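Local coordinates for protein beta-galacturonidase (Eisenbergiella tayi, PDB 6NCW) that hydrolyses beta-linked galacturonides as a family 2 glycoside hydrolase and, judging by its family, may also act on beta-glucuronides, at residues 308-312 with 313-317. Residues are numbered along the deposited sequence; the frame is centred on the assembly and turned at random.
Sequences IRTVH and YPNDE
Tyr-313 folds its ring back against the peptide between Val-311 and His-312, which is cis. CB is 3.1 Å from His-312 O, a closeness set by the peptide that joins them. With chi1 at 36°, CG is held between the tyrosine's own N and carbonyl carbon, and this turns one ring face to that cis peptide. His-312 N lies over this face beside CD2 and CE2, at 3.4 Å from CD2. Further out, Val-311 O stands over the same face near the rim, 3.4 Å from CZ. The hydroxyl at the tip remains 3.5 Å from Val-311 O and hydrogen-bonds to His-278 ND1. This is the turn that follows strand 307-309 of the TIM barrel and leads to helix 317-326, whose N-cap is Asp-316. It carries His-312, a galacturonate-binding residue; here its NE2 bonds a glycerol, while ND1 is held by Glu-333. The ring of His-312 lies with one face against Val-311 CB, and Arg-309 NH2 comes in its plane at the edge. The loop is closed by the backbone: Tyr-313 N donates to Thr-310 O over 3.0 Å. Thr-310, the centre of an inverse gamma turn, also faces the later residues. Its OG1 is 3.2 Å from Tyr-313 O, at best a weak bond. The Thr-310 and Asn-315 side chains slide past each other in opposite directions, with CG2 of Thr-310 3.7 Å from Asn-315 CG, and Asn-315 OD1 rests 3.4 Å from Thr-310 CB.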
ATOM      1  N   ILE A 308     -29.934  -6.037  -4.071  1.00 20.22           N
ATOM      2  CA  ILE A 308     -29.088  -4.948  -4.538  1.00 21.50           C
ATOM      3  C   ILE A 308     -29.968  -3.742  -4.850  1.00 20.22           C
ATOM      4  O   ILE A 308     -31.105  -3.885  -5.309  1.00 20.19           O
ATOM      5  CB  ILE A 308     -28.261  -5.357  -5.773  1.00 19.14           C
ATOM      6  CG1 ILE A 308     -27.170  -6.327  -5.362  1.00 19.69           C
ATOM      7  CG2 ILE A 308     -27.671  -4.140  -6.476  1.00 22.26           C
ATOM      8  CD1 ILE A 308     -26.543  -7.011  -6.519  1.00 24.95           C
ATOM      9  N   ARG A 309     -29.436  -2.558  -4.578  1.00 16.99           N
ATOM     10  CA  ARG A 309     -30.064  -1.283  -4.867  1.00 19.69           C
ATOM     11  C   ARG A 309     -29.186  -0.567  -5.891  1.00 20.53           C
ATOM     12  O   ARG A 309     -27.983  -0.384  -5.659  1.00 18.83           O
ATOM     13  CB  ARG A 309     -30.214  -0.471  -3.569  1.00 18.90           C
ATOM     14  CG  ARG A 309     -30.645   0.950  -3.787  1.00 20.43           C
ATOM     15  CD  ARG A 309     -30.990   1.727  -2.523  1.00 18.81           C
ATOM     16  NE  ARG A 309     -31.256   3.090  -2.978  1.00 23.85           N
ATOM     17  CZ  ARG A 309     -30.630   4.183  -2.551  1.00 21.80           C
ATOM     18  NH1 ARG A 309     -29.743   4.117  -1.558  1.00 19.61           N
ATOM     19  NH2 ARG A 309     -30.924   5.354  -3.109  1.00 20.19           N
ATOM     20  N   THR A 310     -29.783  -0.168  -7.019  1.00 17.82           N
ATOM     21  CA  THR A 310     -29.055   0.409  -8.160  1.00 16.97           C
ATOM     22  C   THR A 310     -28.793   1.912  -7.949  1.00 21.23           C
ATOM     23  O   THR A 310     -29.357   2.785  -8.617  1.00 20.80           O
ATOM     24  CB  THR A 310     -29.846   0.181  -9.451  1.00 19.90           C
ATOM     25  OG1 THR A 310     -31.070   0.924  -9.404  1.00 19.89           O
ATOM     26  CG2 THR A 310     -30.210  -1.287  -9.650  1.00 17.96           C
ATOM     27  N   VAL A 311     -27.885   2.225  -7.022  1.00 18.36           N
ATOM     28  CA  VAL A 311     -27.505   3.628  -6.826  1.00 20.29           C
ATOM     29  C   VAL A 311     -26.711   4.135  -8.029  1.00 17.77           C
ATOM     30  O   VAL A 311     -25.763   3.479  -8.478  1.00 19.97           O
ATOM     31  CB  VAL A 311     -26.689   3.792  -5.535  1.00 16.40           C
ATOM     32  CG1 VAL A 311     -27.566   3.472  -4.315  1.00 21.08           C
ATOM     33  CG2 VAL A 311     -25.415   2.891  -5.558  1.00 16.75           C
ATOM     34  N   HIS A 312     -27.092   5.298  -8.579  1.00 18.40           N
ATOM     35  CA  HIS A 312     -28.396   5.976  -8.415  1.00 17.14           C
ATOM     36  C   HIS A 312     -28.984   6.171  -9.819  1.00 20.25           C
ATOM     37  O   HIS A 312     -29.189   7.301 -10.278  1.00 19.53           O
ATOM     38  CB  HIS A 312     -28.265   7.334  -7.730  1.00 16.66           C
ATOM     39  CG  HIS A 312     -27.736   7.256  -6.329  1.00 18.74           C
ATOM     40  ND1 HIS A 312     -28.460   6.715  -5.291  1.00 19.21           N
ATOM     41  CD2 HIS A 312     -26.555   7.650  -5.796  1.00 20.36           C
ATOM     42  CE1 HIS A 312     -27.755   6.793  -4.173  1.00 22.85           C
ATOM     43  NE2 HIS A 312     -26.597   7.360  -4.451  1.00 18.61           N
ATOM     44  N   TYR A 313     -29.232   5.072 -10.519  1.00 18.13           N
ATOM     45  CA  TYR A 313     -29.686   5.145 -11.901  1.00 22.18           C
ATOM     46  C   TYR A 313     -30.077   3.744 -12.340  1.00 20.37           C
ATOM     47  O   TYR A 313     -29.692   2.765 -11.698  1.00 17.82           O
ATOM     48  CB  TYR A 313     -28.587   5.714 -12.828  1.00 16.63           C
ATOM     49  CG  TYR A 313     -27.225   5.269 -12.407  1.00 17.22           C
ATOM     50  CD1 TYR A 313     -26.842   3.943 -12.553  1.00 19.01           C
ATOM     51  CD2 TYR A 313     -26.328   6.157 -11.814  1.00 18.13           C
ATOM     52  CE1 TYR A 313     -25.617   3.506 -12.135  1.00 16.82           C
ATOM     53  CE2 TYR A 313     -25.084   5.732 -11.401  1.00 17.64           C
ATOM     54  CZ  TYR A 313     -24.729   4.397 -11.562  1.00 19.73           C
ATOM     55  OH  TYR A 313     -23.493   3.943 -11.145  1.00 18.07           O
ATOM     56  N   PRO A 314     -30.822   3.624 -13.431  1.00 18.95           N
ATOM     57  CA  PRO A 314     -31.171   2.289 -13.925  1.00 18.18           C
ATOM     58  C   PRO A 314     -29.924   1.555 -14.378  1.00 19.63           C
ATOM     59  O   PRO A 314     -28.942   2.166 -14.813  1.00 23.31           O
ATOM     60  CB  PRO A 314     -32.132   2.575 -15.092  1.00 19.95           C
ATOM     61  CG  PRO A 314     -32.720   3.942 -14.757  1.00 21.38           C
ATOM     62  CD  PRO A 314     -31.542   4.692 -14.144  1.00 20.38           C
ATOM     63  N   ASN A 315     -29.960   0.228 -14.247  1.00 21.52           N
ATOM     64  CA  ASN A 315     -28.830  -0.635 -14.566  1.00 19.30           C
ATOM     65  C   ASN A 315     -28.996  -1.325 -15.915  1.00 21.55           C
ATOM     66  O   ASN A 315     -30.102  -1.464 -16.441  1.00 23.56           O
ATOM     67  CB  ASN A 315     -28.630  -1.701 -13.486  1.00 18.63           C
ATOM     68  CG  ASN A 315     -27.740  -1.218 -12.342  1.00 23.24           C
ATOM     69  OD1 ASN A 315     -27.649  -0.003 -12.077  1.00 23.05           O
ATOM     70  ND2 ASN A 315     -27.062  -2.158 -11.677  1.00 15.31           N
ATOM     71  N   ASP A 316     -27.858  -1.760 -16.457  1.00 20.63           N
ATOM     72  CA  ASP A 316     -27.765  -2.686 -17.576  1.00 22.75           C
ATOM     73  C   ASP A 316     -28.725  -3.868 -17.427  1.00 24.10           C
ATOM     74  O   ASP A 316     -28.720  -4.569 -16.414  1.00 21.32           O
ATOM     75  CB  ASP A 316     -26.323  -3.200 -17.665  1.00 21.68           C
ATOM     76  CG  ASP A 316     -25.994  -3.839 -19.004  1.00 27.13           C
ATOM     77  OD1 ASP A 316     -24.798  -3.795 -19.377  1.00 29.67           O
ATOM     78  OD2 ASP A 316     -26.908  -4.403 -19.675  1.00 26.31           O
ATOM     79  N   GLU A 317     -29.513  -4.112 -18.472  1.00 22.23           N
ATOM     80  CA  GLU A 317     -30.438  -5.244 -18.452  1.00 23.82           C
ATOM     81  C   GLU A 317     -29.710  -6.575 -18.356  1.00 21.35           C
ATOM     82  O   GLU A 317     -30.287  -7.569 -17.903  1.00 23.97           O
ATOM     83  CB  GLU A 317     -31.301  -5.220 -19.709  1.00 22.85           C
ATOM     84  CG  GLU A 317     -32.081  -3.928 -19.829  1.00 23.29           C
ATOM     85  CD  GLU A 317     -32.692  -3.739 -21.193  1.00 27.06           C
ATOM     86  OE1 GLU A 317     -31.945  -3.756 -22.188  1.00 26.36           O
ATOM     87  OE2 GLU A 317     -33.921  -3.568 -21.265  1.00 31.05           O
TER